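Local coordinates for putative curved DNA-binding protein (Chaetomium thermophilum var. thermophilum DSM 1495, PDB 4IPA) that probably acts in ribosome biogenesis as an Arx1 protein with a fold of the methionine aminopeptidase type, and may bind DNA, at residues Y72-H83 against Q123-V131. Residues are numbered along the deposited sequence; the frame is centred on the assembly and turned at random.
Sequences YRDKKTNKGFSH and QIDGYGTIV. With SO4 (sulfate ion), chain F.
The backbone of D125 donates its N-H to N78 O at 2.8 Å, beside the type I' turn, I124 to Y127, that joins the last two strands of a three-stranded antiparallel sheet in this M24-type fold. Water joins the same two residues again, accepting from N78 N and donating to D125 OD1, while D125 OD2 forms a salt bridge with K28; aspartate suits the turn's left-handed backbone, as glycine does at G126. Two residues along, G80 N bonds to Q123 O (2.9 Å), and glycine leaves room for the amide of Q123 to lie against its backbone. With chi2 at -82°, the Q123 chain folds back and its OE1 accepts G126 N at 2.7 Å, the donor above the amide plane, 37° out of it, bracing the turn; NE2 reaches F81 O through a water. With an alanine here, G126 N would probably lose this acceptor and the water its link from F81 O to the amide. I124 CG2 rests over the centre of the Y72 ring, a CH-pi contact 3.8 Å from the centroid. Farther along, at the classic β-bulge where S82 and H83 both face G121, S82 CB packs on G128 CA at 3.9 Å, where any β-carbon on G128 would clash. S82 OG lies 2.8 Å from T129 O, with A122 O a second acceptor for its single proton.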
ATOM      1  N   TYR A  72     -12.403 -19.725  -6.807  1.00 38.23           N
ATOM      2  CA  TYR A  72     -12.410 -19.842  -8.276  1.00 41.44           C
ATOM      3  C   TYR A  72     -11.645 -21.059  -8.761  1.00 44.11           C
ATOM      4  O   TYR A  72     -10.679 -20.934  -9.521  1.00 46.25           O
ATOM      5  CB  TYR A  72     -11.856 -18.578  -8.949  1.00 35.43           C
ATOM      6  CG  TYR A  72     -12.727 -17.374  -8.719  1.00 33.53           C
ATOM      7  CD1 TYR A  72     -12.708 -16.717  -7.503  1.00 30.00           C
ATOM      8  CD2 TYR A  72     -13.585 -16.901  -9.710  1.00 36.35           C
ATOM      9  CE1 TYR A  72     -13.513 -15.622  -7.266  1.00 29.66           C
ATOM     10  CE2 TYR A  72     -14.396 -15.788  -9.485  1.00 30.08           C
ATOM     11  CZ  TYR A  72     -14.357 -15.156  -8.253  1.00 32.51           C
ATOM     12  OH  TYR A  72     -15.151 -14.050  -7.984  1.00 32.37           O
ATOM     13  N   ARG A  73     -12.080 -22.231  -8.301  1.00 44.38           N
ATOM     14  CA  ARG A  73     -11.453 -23.497  -8.658  1.00 46.53           C
ATOM     15  C   ARG A  73     -12.008 -23.930  -9.994  1.00 60.30           C
ATOM     16  O   ARG A  73     -11.268 -24.314 -10.905  1.00 67.36           O
ATOM     17  CB  ARG A  73     -11.772 -24.558  -7.605  1.00 46.27           C
ATOM     18  CG  ARG A  73     -11.277 -24.208  -6.212  1.00 43.87           C
ATOM     19  CD  ARG A  73     -11.633 -25.281  -5.197  1.00 48.53           C
ATOM     20  NE  ARG A  73     -13.066 -25.318  -4.926  1.00 52.31           N
ATOM     21  CZ  ARG A  73     -13.596 -25.304  -3.708  1.00 56.98           C
ATOM     22  NH1 ARG A  73     -12.804 -25.264  -2.645  1.00 48.46           N
ATOM     23  NH2 ARG A  73     -14.919 -25.331  -3.556  1.00 59.61           N
ATOM     24  N   ASP A  74     -13.329 -23.863 -10.099  1.00 62.68           N
ATOM     25  CA  ASP A  74     -14.006 -24.120 -11.357  1.00 68.92           C
ATOM     26  C   ASP A  74     -13.360 -23.280 -12.458  1.00 66.76           C
ATOM     27  O   ASP A  74     -13.142 -22.077 -12.293  1.00 66.89           O
ATOM     28  CB  ASP A  74     -15.500 -23.788 -11.243  1.00 68.98           C
ATOM     29  CG  ASP A  74     -16.213 -24.617 -10.178  1.00 74.03           C
ATOM     30  OD1 ASP A  74     -15.615 -24.874  -9.103  1.00 68.47           O
ATOM     31  OD2 ASP A  74     -17.379 -25.010 -10.419  1.00 71.80           O
ATOM     32  N   LYS A  75     -13.037 -23.926 -13.570  1.00 66.77           N
ATOM     33  CA  LYS A  75     -12.534 -23.227 -14.750  1.00 72.03           C
ATOM     34  C   LYS A  75     -11.066 -22.809 -14.654  1.00 68.74           C
ATOM     35  O   LYS A  75     -10.360 -23.124 -13.685  1.00 66.30           O
ATOM     36  CB  LYS A  75     -13.405 -22.002 -15.079  1.00 75.64           C
ATOM     37  CG  LYS A  75     -14.869 -22.325 -15.361  1.00 73.51           C
ATOM     38  CD  LYS A  75     -15.552 -21.198 -16.124  1.00 76.21           C
ATOM     39  CE  LYS A  75     -16.916 -21.639 -16.642  1.00 78.80           C
ATOM     40  NZ  LYS A  75     -17.540 -20.624 -17.535  1.00 67.16           N
ATOM     41  N   LYS A  76     -10.625 -22.100 -15.687  1.00 64.65           N
ATOM     42  CA  LYS A  76      -9.257 -21.619 -15.795  1.00 64.22           C
ATOM     43  C   LYS A  76      -9.183 -20.145 -15.431  1.00 52.50           C
ATOM     44  O   LYS A  76      -8.542 -19.362 -16.129  1.00 44.87           O
ATOM     45  CB  LYS A  76      -8.749 -21.810 -17.225  1.00 66.23           C
ATOM     46  CG  LYS A  76      -7.941 -23.079 -17.445  1.00 67.23           C
ATOM     47  CD  LYS A  76      -7.709 -23.321 -18.934  1.00 68.52           C
ATOM     48  CE  LYS A  76      -6.843 -24.550 -19.177  1.00 61.85           C
ATOM     49  NZ  LYS A  76      -6.472 -24.688 -20.618  1.00 54.17           N
ATOM     50  N   THR A  77      -9.853 -19.770 -14.346  1.00 50.53           N
ATOM     51  CA  THR A  77      -9.871 -18.382 -13.909  1.00 46.10           C
ATOM     52  C   THR A  77      -8.512 -17.977 -13.339  1.00 35.75           C
ATOM     53  O   THR A  77      -8.108 -18.489 -12.295  1.00 36.16           O
ATOM     54  CB  THR A  77     -10.953 -18.145 -12.834  1.00 50.81           C
ATOM     55  OG1 THR A  77     -12.242 -18.511 -13.349  1.00 50.34           O
ATOM     56  CG2 THR A  77     -10.970 -16.677 -12.413  1.00 41.58           C
ATOM     57  N   ASN A  78      -7.812 -17.077 -14.032  1.00 31.08           N
ATOM     58  CA  ASN A  78      -6.536 -16.535 -13.552  1.00 30.37           C
ATOM     59  C   ASN A  78      -6.668 -15.943 -12.159  1.00 28.43           C
ATOM     60  O   ASN A  78      -7.709 -15.386 -11.808  1.00 28.45           O
ATOM     61  CB  ASN A  78      -6.009 -15.455 -14.497  1.00 30.42           C
ATOM     62  CG  ASN A  78      -5.788 -15.970 -15.912  1.00 39.87           C
ATOM     63  OD1 ASN A  78      -5.270 -17.076 -16.111  1.00 38.28           O
ATOM     64  ND2 ASN A  78      -6.192 -15.173 -16.906  1.00 33.43           N
ATOM     65  N   LYS A  79      -5.611 -16.062 -11.368  1.00 27.07           N
ATOM     66  CA  LYS A  79      -5.606 -15.531 -10.014  1.00 24.22           C
ATOM     67  C   LYS A  79      -4.198 -15.677  -9.468  1.00 25.64           C
ATOM     68  O   LYS A  79      -3.413 -16.449 -10.007  1.00 24.24           O
ATOM     69  CB  LYS A  79      -6.585 -16.312  -9.143  1.00 22.06           C
ATOM     70  CG  LYS A  79      -6.142 -17.736  -8.898  1.00 25.75           C
ATOM     71  CD  LYS A  79      -7.257 -18.593  -8.335  1.00 28.83           C
ATOM     72  CE  LYS A  79      -6.810 -20.049  -8.225  1.00 25.12           C
ATOM     73  NZ  LYS A  79      -7.816 -20.884  -7.542  1.00 33.14           N
ATOM     74  N   GLY A  80      -3.879 -14.937  -8.408  1.00 19.80           N
ATOM     75  CA  GLY A  80      -2.550 -14.974  -7.829  1.00 22.65           C
ATOM     76  C   GLY A  80      -2.308 -13.834  -6.852  1.00 22.52           C
ATOM     77  O   GLY A  80      -3.261 -13.255  -6.327  1.00 21.43           O
ATOM     78  N   PHE A  81      -1.038 -13.524  -6.598  1.00 18.08           N
ATOM     79  CA  PHE A  81      -0.666 -12.373  -5.772  1.00 19.88           C
ATOM     80  C   PHE A  81      -0.901 -11.045  -6.523  1.00 21.62           C
ATOM     81  O   PHE A  81      -0.613 -10.943  -7.708  1.00 21.07           O
ATOM     82  CB  PHE A  81       0.824 -12.437  -5.409  1.00 19.26           C
ATOM     83  CG  PHE A  81       1.193 -13.558  -4.476  1.00 24.32           C
ATOM     84  CD1 PHE A  81       1.233 -14.877  -4.925  1.00 22.41           C
ATOM     85  CD2 PHE A  81       1.531 -13.293  -3.154  1.00 19.67           C
ATOM     86  CE1 PHE A  81       1.589 -15.909  -4.068  1.00 22.35           C
ATOM     87  CE2 PHE A  81       1.886 -14.328  -2.293  1.00 19.80           C
ATOM     88  CZ  PHE A  81       1.914 -15.634  -2.749  1.00 20.65           C
ATOM     89  N   SER A  82      -1.410 -10.031  -5.833  1.00 20.14           N
ATOM     90  CA  SER A  82      -1.297  -8.665  -6.321  1.00 17.55           C
ATOM     91  C   SER A  82      -0.056  -8.031  -5.674  1.00 16.54           C
ATOM     92  O   SER A  82       0.426  -6.999  -6.115  1.00 15.98           O
ATOM     93  CB  SER A  82      -2.553  -7.841  -5.992  1.00 15.92           C
ATOM     94  OG  SER A  82      -2.717  -7.677  -4.585  1.00 17.80           O
ATOM     95  N   HIS A  83       0.469  -8.664  -4.628  1.00 17.05           N
ATOM     96  CA  HIS A  83       1.626  -8.106  -3.914  1.00 14.34           C
ATOM     97  C   HIS A  83       2.170  -9.136  -2.956  1.00 15.28           C
ATOM     98  O   HIS A  83       1.415  -9.688  -2.147  1.00 16.79           O
ATOM     99  CB  HIS A  83       1.230  -6.855  -3.123  1.00 14.44           C
ATOM    100  CG  HIS A  83       2.382  -5.970  -2.742  1.00 15.54           C
ATOM    101  ND1 HIS A  83       3.222  -6.246  -1.678  1.00 14.02           N
ATOM    102  CD2 HIS A  83       2.810  -4.788  -3.259  1.00 14.22           C
ATOM    103  CE1 HIS A  83       4.124  -5.285  -1.570  1.00 15.90           C
ATOM    104  NE2 HIS A  83       3.901  -4.387  -2.519  1.00 13.43           N
ATOM    105  N   GLN A 123      -5.257 -11.294  -5.921  1.00 19.70           N
ATOM    106  CA  GLN A 123      -5.549 -10.938  -7.290  1.00 21.89           C
ATOM    107  C   GLN A 123      -6.490 -12.013  -7.869  1.00 22.14           C
ATOM    108  O   GLN A 123      -6.137 -13.195  -7.885  1.00 21.23           O
ATOM    109  CB  GLN A 123      -4.193 -10.946  -7.998  1.00 21.21           C
ATOM    110  CG  GLN A 123      -4.170 -10.570  -9.382  1.00 17.65           C
ATOM    111  CD  GLN A 123      -4.556 -11.702 -10.287  1.00 22.05           C
ATOM    112  OE1 GLN A 123      -5.693 -11.757 -10.743  1.00 20.20           O
ATOM    113  NE2 GLN A 123      -3.603 -12.608 -10.581  1.00 18.19           N
ATOM    114  N   ILE A 124      -7.687 -11.619  -8.309  1.00 23.48           N
ATOM    115  CA  ILE A 124      -8.587 -12.541  -9.033  1.00 23.60           C
ATOM    116  C   ILE A 124      -8.978 -12.024 -10.419  1.00 21.80           C
ATOM    117  O   ILE A 124      -9.606 -10.977 -10.539  1.00 24.87           O
ATOM    118  CB  ILE A 124      -9.898 -12.877  -8.265  1.00 22.73           C
ATOM    119  CG1 ILE A 124      -9.621 -13.793  -7.079  1.00 23.49           C
ATOM    120  CG2 ILE A 124     -10.878 -13.610  -9.195  1.00 22.65           C
ATOM    121  CD1 ILE A 124      -9.451 -13.061  -5.815  1.00 33.10           C
ATOM    122  N   ASP A 125      -8.626 -12.791 -11.447  1.00 23.34           N
ATOM    123  CA  ASP A 125      -8.906 -12.467 -12.844  1.00 21.51           C
ATOM    124  C   ASP A 125      -8.403 -11.084 -13.219  1.00 22.85           C
ATOM    125  O   ASP A 125      -9.041 -10.369 -13.991  1.00 22.10           O
ATOM    126  CB  ASP A 125     -10.395 -12.610 -13.171  1.00 23.79           C
ATOM    127  CG  ASP A 125     -10.679 -12.525 -14.679  1.00 27.47           C
ATOM    128  OD1 ASP A 125      -9.848 -12.998 -15.483  1.00 27.57           O
ATOM    129  OD2 ASP A 125     -11.742 -11.993 -15.063  1.00 28.05           O
ATOM    130  N   GLY A 126      -7.254 -10.714 -12.658  1.00 22.22           N
ATOM    131  CA  GLY A 126      -6.594  -9.468 -12.987  1.00 17.38           C
ATOM    132  C   GLY A 126      -7.066  -8.304 -12.143  1.00 17.77           C
ATOM    133  O   GLY A 126      -6.641  -7.177 -12.356  1.00 14.51           O
ATOM    134  N   TYR A 127      -7.947  -8.573 -11.186  1.00 18.07           N
ATOM    135  CA  TYR A 127      -8.425  -7.525 -10.286  1.00 16.65           C
ATOM    136  C   TYR A 127      -7.815  -7.703  -8.895  1.00 20.03           C
ATOM    137  O   TYR A 127      -8.169  -8.624  -8.145  1.00 17.56           O
ATOM    138  CB  TYR A 127      -9.965  -7.478 -10.252  1.00 18.96           C
ATOM    139  CG  TYR A 127     -10.552  -7.305 -11.650  1.00 19.32           C
ATOM    140  CD1 TYR A 127     -10.414  -6.103 -12.334  1.00 16.73           C
ATOM    141  CD2 TYR A 127     -11.190  -8.357 -12.298  1.00 18.52           C
ATOM    142  CE1 TYR A 127     -10.921  -5.936 -13.612  1.00 19.91           C
ATOM    143  CE2 TYR A 127     -11.704  -8.203 -13.592  1.00 18.66           C
ATOM    144  CZ  TYR A 127     -11.565  -6.993 -14.238  1.00 22.56           C
ATOM    145  OH  TYR A 127     -12.056  -6.824 -15.515  1.00 26.07           O
ATOM    146  N   GLY A 128      -6.883  -6.814  -8.563  1.00 15.48           N
ATOM    147  CA  GLY A 128      -6.118  -6.945  -7.339  1.00 18.46           C
ATOM    148  C   GLY A 128      -6.484  -5.969  -6.238  1.00 20.35           C
ATOM    149  O   GLY A 128      -6.922  -4.838  -6.502  1.00 15.63           O
ATOM    150  N   THR A 129      -6.321  -6.419  -4.999  1.00 14.13           N
ATOM    151  CA  THR A 129      -6.453  -5.546  -3.846  1.00 17.40           C
ATOM    152  C   THR A 129      -5.134  -5.602  -3.104  1.00 16.68           C
ATOM    153  O   THR A 129      -4.647  -6.683  -2.797  1.00 16.90           O
ATOM    154  CB  THR A 129      -7.544  -6.048  -2.875  1.00 20.49           C
ATOM    155  OG1 THR A 129      -7.212  -7.379  -2.466  1.00 24.20           O
ATOM    156  CG2 THR A 129      -8.916  -6.063  -3.556  1.00 21.71           C
ATOM    157  N   ILE A 130      -4.554  -4.445  -2.825  1.00 16.16           N
ATOM    158  CA  ILE A 130      -3.353  -4.376  -2.007  1.00 17.57           C
ATOM    159  C   ILE A 130      -3.722  -3.713  -0.675  1.00 18.68           C
ATOM    160  O   ILE A 130      -4.483  -2.740  -0.657  1.00 15.41           O
ATOM    161  CB  ILE A 130      -2.221  -3.598  -2.730  1.00 16.16           C
ATOM    162  CG1 ILE A 130      -1.926  -4.242  -4.088  1.00 15.91           C
ATOM    163  CG2 ILE A 130      -0.946  -3.562  -1.877  1.00 12.73           C
ATOM    164  CD1 ILE A 130      -0.842  -3.535  -4.897  1.00 14.20           C
ATOM    165  N   VAL A 131      -3.225  -4.266   0.432  1.00 13.74           N
ATOM    166  CA  VAL A 131      -3.493  -3.711   1.757  1.00 16.19           C
ATOM    167  C   VAL A 131      -2.187  -3.496   2.503  1.00 17.02           C
ATOM    168  O   VAL A 131      -1.231  -4.241   2.307  1.00 16.55           O
ATOM    169  CB  VAL A 131      -4.389  -4.652   2.635  1.00 15.67           C
ATOM    170  CG1 VAL A 131      -5.740  -4.870   2.006  1.00 15.89           C
ATOM    171  CG2 VAL A 131      -3.709  -5.992   2.873  1.00 17.74           C
TER
HETATM  172  S   SO4 F 502     -15.351 -21.930  -5.629  1.00 56.72           S
HETATM  173  O1  SO4 F 502     -15.526 -21.527  -4.232  1.00 47.21           O
HETATM  174  O2  SO4 F 502     -16.005 -20.945  -6.489  1.00 59.48           O
HETATM  175  O3  SO4 F 502     -13.933 -22.004  -5.960  1.00 54.74           O
HETATM  176  O4  SO4 F 502     -15.930 -23.253  -5.865  1.00 62.72           O
HETATM  177  O   HOH W   1      -9.421 -15.674 -15.872  1.00 40.35           O
HETATM  178  O   HOH W   2      -0.695 -12.680  -9.911  1.00 19.50           O